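Local coordinates for ancylostoma secreted protein 1 (Necator americanus, PDB 3NT8) that is probably associated with the transition of infective hookworm larvae to parasitism, and is built from two CAP domains, at residues A94-Q97 with G98-Q101; Y164-G168 with T169-V173. All blocks are in the same frame, centred on the assembly; numbering follows the deposited sequence.

Contact 1 (A94-Q97 with G98-Q101); sequences AGIQ and GVAQ
A type II beta turn, I96 to V99, reverses the chain just before strand 100-107, and A94 meets Q101 at the open end of the loop. The Q101 side chain reaches back across the mouth of this loop. Its CG is anti to the backbone N (chi1 179°) and the chain stays extended, which carries the amide to A94. Q101 OE1 accepts the N-H of A94 at 2.7 Å. The bond is nearly straight, 165° at the hydrogen, and the donor is tilted slightly from the amide plane. A water gives a second hold: it donates to Q101 OE1 at 2.5 Å and accepts the N-H of I96, with I96 N 3.1 Å away. Two donors thus grip one amide oxygen. On the other end of the same amide, NE2 bonds S174 OG, so rotation of the group is restricted. Nearer the turn, I96 CG2 touches V99 CG2 at 3.6 Å, with the two side chains crossing at a slant. Helix 76-85 covers these side chains through M78, Q81, L82 and A85. Q97, on the outside, touches L314 and K315 of the second CAP domain. This is a loop with a type II turn at its tip, G98 third in it with positive phi, its mouth closed by a glutamine side chain bonded to main chain, leading into an edge strand of the CAP-domain sheet.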
ATOM      1  N   ALA A  94     -15.724  -3.017  13.061  1.00 43.53           N
ATOM      2  CA  ALA A  94     -16.846  -2.178  12.677  1.00 42.87           C
ATOM      3  C   ALA A  94     -17.189  -2.320  11.197  1.00 42.73           C
ATOM      4  O   ALA A  94     -18.345  -2.148  10.835  1.00 43.33           O
ATOM      5  CB  ALA A  94     -16.549  -0.734  13.012  1.00 42.41           C
ATOM      6  N   GLY A  95     -16.185  -2.623  10.359  1.00 42.26           N
ATOM      7  CA  GLY A  95     -16.332  -2.668   8.886  1.00 41.34           C
ATOM      8  C   GLY A  95     -16.502  -1.286   8.227  1.00 41.02           C
ATOM      9  O   GLY A  95     -17.110  -1.169   7.140  1.00 41.03           O
ATOM     10  N   ILE A  96     -15.992  -0.233   8.887  1.00 39.16           N
ATOM     11  CA  ILE A  96     -15.952   1.127   8.305  1.00 37.25           C
ATOM     12  C   ILE A  96     -15.115   1.239   7.016  1.00 37.40           C
ATOM     13  O   ILE A  96     -14.001   0.646   6.918  1.00 36.72           O
ATOM     14  CB  ILE A  96     -15.457   2.191   9.343  1.00 36.90           C
ATOM     15  CG1 ILE A  96     -16.385   2.202  10.573  1.00 34.99           C
ATOM     16  CG2 ILE A  96     -15.354   3.607   8.700  1.00 33.63           C
ATOM     17  CD1 ILE A  96     -15.721   2.678  11.816  1.00 33.05           C
ATOM     18  N   GLN A  97     -15.626   2.033   6.061  1.00 36.45           N
ATOM     19  CA  GLN A  97     -14.969   2.154   4.752  1.00 36.67           C
ATOM     20  C   GLN A  97     -13.675   2.946   4.783  1.00 35.63           C
ATOM     21  O   GLN A  97     -13.566   3.940   5.518  1.00 36.75           O
ATOM     22  CB  GLN A  97     -15.903   2.694   3.661  1.00 37.35           C
ATOM     23  CG  GLN A  97     -16.564   4.038   3.907  1.00 39.81           C
ATOM     24  CD  GLN A  97     -17.953   4.129   3.219  1.00 43.68           C
ATOM     25  OE1 GLN A  97     -18.451   3.152   2.624  1.00 44.18           O
ATOM     26  NE2 GLN A  97     -18.580   5.304   3.312  1.00 42.25           N
ATOM     27  N   GLY A  98     -12.693   2.482   4.003  1.00 33.00           N
ATOM     28  CA  GLY A  98     -11.462   3.231   3.779  1.00 30.55           C
ATOM     29  C   GLY A  98     -10.396   3.161   4.866  1.00 28.27           C
ATOM     30  O   GLY A  98      -9.355   3.825   4.759  1.00 27.38           O
ATOM     31  N   VAL A  99     -10.623   2.351   5.904  1.00 25.69           N
ATOM     32  CA  VAL A  99      -9.773   2.413   7.094  1.00 23.42           C
ATOM     33  C   VAL A  99      -9.437   1.049   7.701  1.00 22.74           C
ATOM     34  O   VAL A  99     -10.184   0.071   7.521  1.00 22.18           O
ATOM     35  CB  VAL A  99     -10.412   3.312   8.203  1.00 22.60           C
ATOM     36  CG1 VAL A  99     -10.432   4.824   7.752  1.00 22.49           C
ATOM     37  CG2 VAL A  99     -11.838   2.766   8.589  1.00 19.33           C
ATOM     38  N   ALA A 100      -8.307   1.017   8.420  1.00 20.45           N
ATOM     39  CA  ALA A 100      -7.970  -0.116   9.265  1.00 19.18           C
ATOM     40  C   ALA A 100      -8.430   0.199  10.719  1.00 18.20           C
ATOM     41  O   ALA A 100      -8.575   1.339  11.093  1.00 15.20           O
ATOM     42  CB  ALA A 100      -6.483  -0.363   9.192  1.00 19.76           C
ATOM     43  N   GLN A 101      -8.664  -0.824  11.513  1.00 17.69           N
ATOM     44  CA  GLN A 101      -9.192  -0.633  12.830  1.00 19.21           C
ATOM     45  C   GLN A 101      -8.443  -1.412  13.912  1.00 19.22           C
ATOM     46  O   GLN A 101      -8.111  -2.554  13.737  1.00 20.02           O
ATOM     47  CB  GLN A 101     -10.688  -1.020  12.868  1.00 20.04           C
ATOM     48  CG  GLN A 101     -11.335  -0.876  14.234  1.00 22.36           C
ATOM     49  CD  GLN A 101     -12.829  -1.158  14.193  1.00 25.31           C
ATOM     50  OE1 GLN A 101     -13.357  -1.711  13.218  1.00 31.86           O
ATOM     51  NE2 GLN A 101     -13.492  -0.827  15.249  1.00 27.72           N
TER
HETATM   52  O   HOH W   1     -13.706  -0.706  10.939  1.00 29.51           O

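Contact 2 (Y164-G168 with T169-V173)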
ATOM      1  N   TYR A 164     -14.070   6.034  22.567  1.00 20.45           N
ATOM      2  CA  TYR A 164     -14.465   4.953  23.492  1.00 19.85           C
ATOM      3  C   TYR A 164     -15.989   5.044  23.758  1.00 20.27           C
ATOM      4  O   TYR A 164     -16.596   6.042  23.427  1.00 21.08           O
ATOM      5  CB  TYR A 164     -13.660   4.934  24.789  1.00 19.87           C
ATOM      6  CG  TYR A 164     -13.733   6.242  25.552  1.00 19.80           C
ATOM      7  CD1 TYR A 164     -14.922   6.646  26.210  1.00 21.80           C
ATOM      8  CD2 TYR A 164     -12.664   7.099  25.552  1.00 18.07           C
ATOM      9  CE1 TYR A 164     -15.003   7.871  26.869  1.00 23.55           C
ATOM     10  CE2 TYR A 164     -12.730   8.325  26.193  1.00 25.83           C
ATOM     11  CZ  TYR A 164     -13.911   8.707  26.848  1.00 23.15           C
ATOM     12  OH  TYR A 164     -13.983   9.916  27.464  1.00 22.93           O
ATOM     13  N   LYS A 165     -16.607   3.957  24.232  1.00 21.03           N
ATOM     14  CA  LYS A 165     -17.995   3.942  24.672  1.00 21.84           C
ATOM     15  C   LYS A 165     -18.117   3.058  25.887  1.00 23.35           C
ATOM     16  O   LYS A 165     -17.642   1.942  25.845  1.00 23.99           O
ATOM     17  CB  LYS A 165     -18.894   3.407  23.580  1.00 22.93           C
ATOM     18  CG  LYS A 165     -20.373   3.486  23.863  1.00 20.88           C
ATOM     19  CD  LYS A 165     -20.901   4.901  23.952  1.00 16.58           C
ATOM     20  CE  LYS A 165     -22.438   4.792  24.190  1.00 23.30           C
ATOM     21  NZ  LYS A 165     -23.210   6.093  24.113  1.00 25.41           N
ATOM     22  N   VAL A 166     -18.750   3.566  26.960  1.00 24.02           N
ATOM     23  CA  VAL A 166     -19.108   2.761  28.128  1.00 25.01           C
ATOM     24  C   VAL A 166     -20.450   1.979  27.891  1.00 26.00           C
ATOM     25  O   VAL A 166     -21.436   2.535  27.410  1.00 25.23           O
ATOM     26  CB  VAL A 166     -19.176   3.623  29.432  1.00 24.61           C
ATOM     27  CG1 VAL A 166     -19.554   2.797  30.633  1.00 24.88           C
ATOM     28  CG2 VAL A 166     -17.833   4.285  29.695  1.00 25.30           C
ATOM     29  N   CYS A 167     -20.464   0.682  28.209  1.00 25.68           N
ATOM     30  CA  CYS A 167     -21.712  -0.065  28.142  1.00 27.01           C
ATOM     31  C   CYS A 167     -21.960  -0.752  29.458  1.00 27.35           C
ATOM     32  O   CYS A 167     -21.757  -1.951  29.581  1.00 27.81           O
ATOM     33  CB  CYS A 167     -21.689  -1.085  27.005  1.00 26.99           C
ATOM     34  SG  CYS A 167     -21.414  -0.387  25.407  1.00 32.55           S
ATOM     35  N   GLY A 168     -22.378   0.012  30.463  1.00 28.14           N
ATOM     36  CA  GLY A 168     -22.536  -0.525  31.814  1.00 28.49           C
ATOM     37  C   GLY A 168     -21.256  -0.979  32.474  1.00 29.08           C
ATOM     38  O   GLY A 168     -20.626  -0.212  33.186  1.00 30.79           O
ATOM     39  N   THR A 169     -20.879  -2.236  32.271  1.00 29.89           N
ATOM     40  CA  THR A 169     -19.677  -2.836  32.922  1.00 29.38           C
ATOM     41  C   THR A 169     -18.624  -3.149  31.875  1.00 28.21           C
ATOM     42  O   THR A 169     -17.624  -3.827  32.151  1.00 27.29           O
ATOM     43  CB  THR A 169     -19.994  -4.158  33.721  1.00 29.58           C
ATOM     44  OG1 THR A 169     -20.824  -5.003  32.919  1.00 31.13           O
ATOM     45  CG2 THR A 169     -20.697  -3.868  35.049  1.00 31.99           C
ATOM     46  N   LYS A 170     -18.866  -2.659  30.664  1.00 26.78           N
ATOM     47  CA  LYS A 170     -18.002  -2.948  29.565  1.00 25.86           C
ATOM     48  C   LYS A 170     -17.541  -1.638  28.906  1.00 24.63           C
ATOM     49  O   LYS A 170     -18.298  -0.705  28.765  1.00 24.93           O
ATOM     50  CB  LYS A 170     -18.741  -3.862  28.569  1.00 25.99           C
ATOM     51  CG  LYS A 170     -17.937  -4.330  27.350  1.00 27.57           C
ATOM     52  CD  LYS A 170     -18.647  -5.555  26.682  1.00 32.84           C
ATOM     53  CE  LYS A 170     -17.769  -6.418  25.718  1.00 34.64           C
ATOM     54  NZ  LYS A 170     -17.106  -5.570  24.641  1.00 34.58           N
ATOM     55  N   LEU A 171     -16.284  -1.596  28.473  1.00 23.76           N
ATOM     56  CA  LEU A 171     -15.723  -0.402  27.819  1.00 22.95           C
ATOM     57  C   LEU A 171     -15.027  -0.805  26.538  1.00 22.16           C
ATOM     58  O   LEU A 171     -14.174  -1.639  26.537  1.00 21.17           O
ATOM     59  CB  LEU A 171     -14.719   0.315  28.736  1.00 21.60           C
ATOM     60  CG  LEU A 171     -13.968   1.519  28.127  1.00 22.57           C
ATOM     61  CD1 LEU A 171     -14.847   2.743  27.938  1.00 17.19           C
ATOM     62  CD2 LEU A 171     -12.846   1.903  29.003  1.00 23.16           C
ATOM     63  N   ALA A 172     -15.402  -0.188  25.441  1.00 22.10           N
ATOM     64  CA  ALA A 172     -14.690  -0.475  24.217  1.00 21.30           C
ATOM     65  C   ALA A 172     -13.937   0.802  23.833  1.00 20.78           C
ATOM     66  O   ALA A 172     -14.497   1.921  23.937  1.00 21.22           O
ATOM     67  CB  ALA A 172     -15.673  -0.913  23.128  1.00 21.42           C
ATOM     68  N   VAL A 173     -12.659   0.630  23.511  1.00 17.97           N
ATOM     69  CA  VAL A 173     -11.783   1.697  23.045  1.00 16.51           C
ATOM     70  C   VAL A 173     -11.190   1.281  21.700  1.00 16.87           C
ATOM     71  O   VAL A 173     -10.756   0.159  21.561  1.00 17.66           O
ATOM     72  CB  VAL A 173     -10.632   1.951  24.019  1.00 15.77           C
ATOM     73  CG1 VAL A 173      -9.818   3.160  23.516  1.00 15.99           C
ATOM     74  CG2 VAL A 173     -11.160   2.149  25.466  1.00  9.51           C
TER
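The ring of Y164 is approached obliquely by L171 CD1, but Y164 CB, at the root of the ring, carries the contact and the ring itself leads away. I32 and P115 also touch the Y164 side chain, and its OH bonds D36 OD2. The ring stands off the hairpin because CG sits between the backbone N and the carbonyl carbon (chi1 57°). Of the hairpin's two faces, one carries Y164, V166, L171 and V173; the opposite face carries K165, C167, K170 and A172. On the first face, Y164 CB packs on V173 CG2 at 3.8 Å. L171 CD1 bridges to V166 CG2, also 3.8 Å, and to Y164 CB at 4.0 Å. Between the strands, K165 and A172 form a hydrogen-bonded antiparallel pair: K165 N to A172 O is 2.9 Å and A172 N to K165 O is 3.1 Å. A172 O takes a CA-H contact from Y164 as well. Nearer the tip, the C167-K170 pair is irregular: C167 N to K170 O is short at 2.6 Å, while K170 N to C167 O is 3.2 Å with its donor well above the carbonyl plane. The turn between them is made by G168, with positive phi, and T169. The lysine ends leave the hairpin: K165 NZ bonds Q87 OE1 and K170 NZ bonds S105 OG. C167 SG is in a disulfide with C89. The chemistry implies a hairpin held by the K165-A172 main-chain bonds, an apolar face and the disulfide, with its lysine NZ atoms tied to neighbouring parts of the domain.

Following the chain, helix 76-85 comes first, then C89, then contact 1, which closes the loop into strand 100-107. Contact 2 comes later and closes the hairpin of strands 159-167 and 170-177. The contacts are in series: they neither nest nor cross. Their centres are 20 Å apart and their nearest atoms about 7 Å. Both reach one sheet, where strand 170-177 lies beside strand 100-107. A100 pairs with Y177 at the contact 1 end, and L171 with W106 and T169 with S108 at the contact 2 end. Helix 76-85 serves both, packing on contact 1 and bonding Y164 O through Q83. The C89-C167 disulfide ties the segment before contact 1 to contact 2.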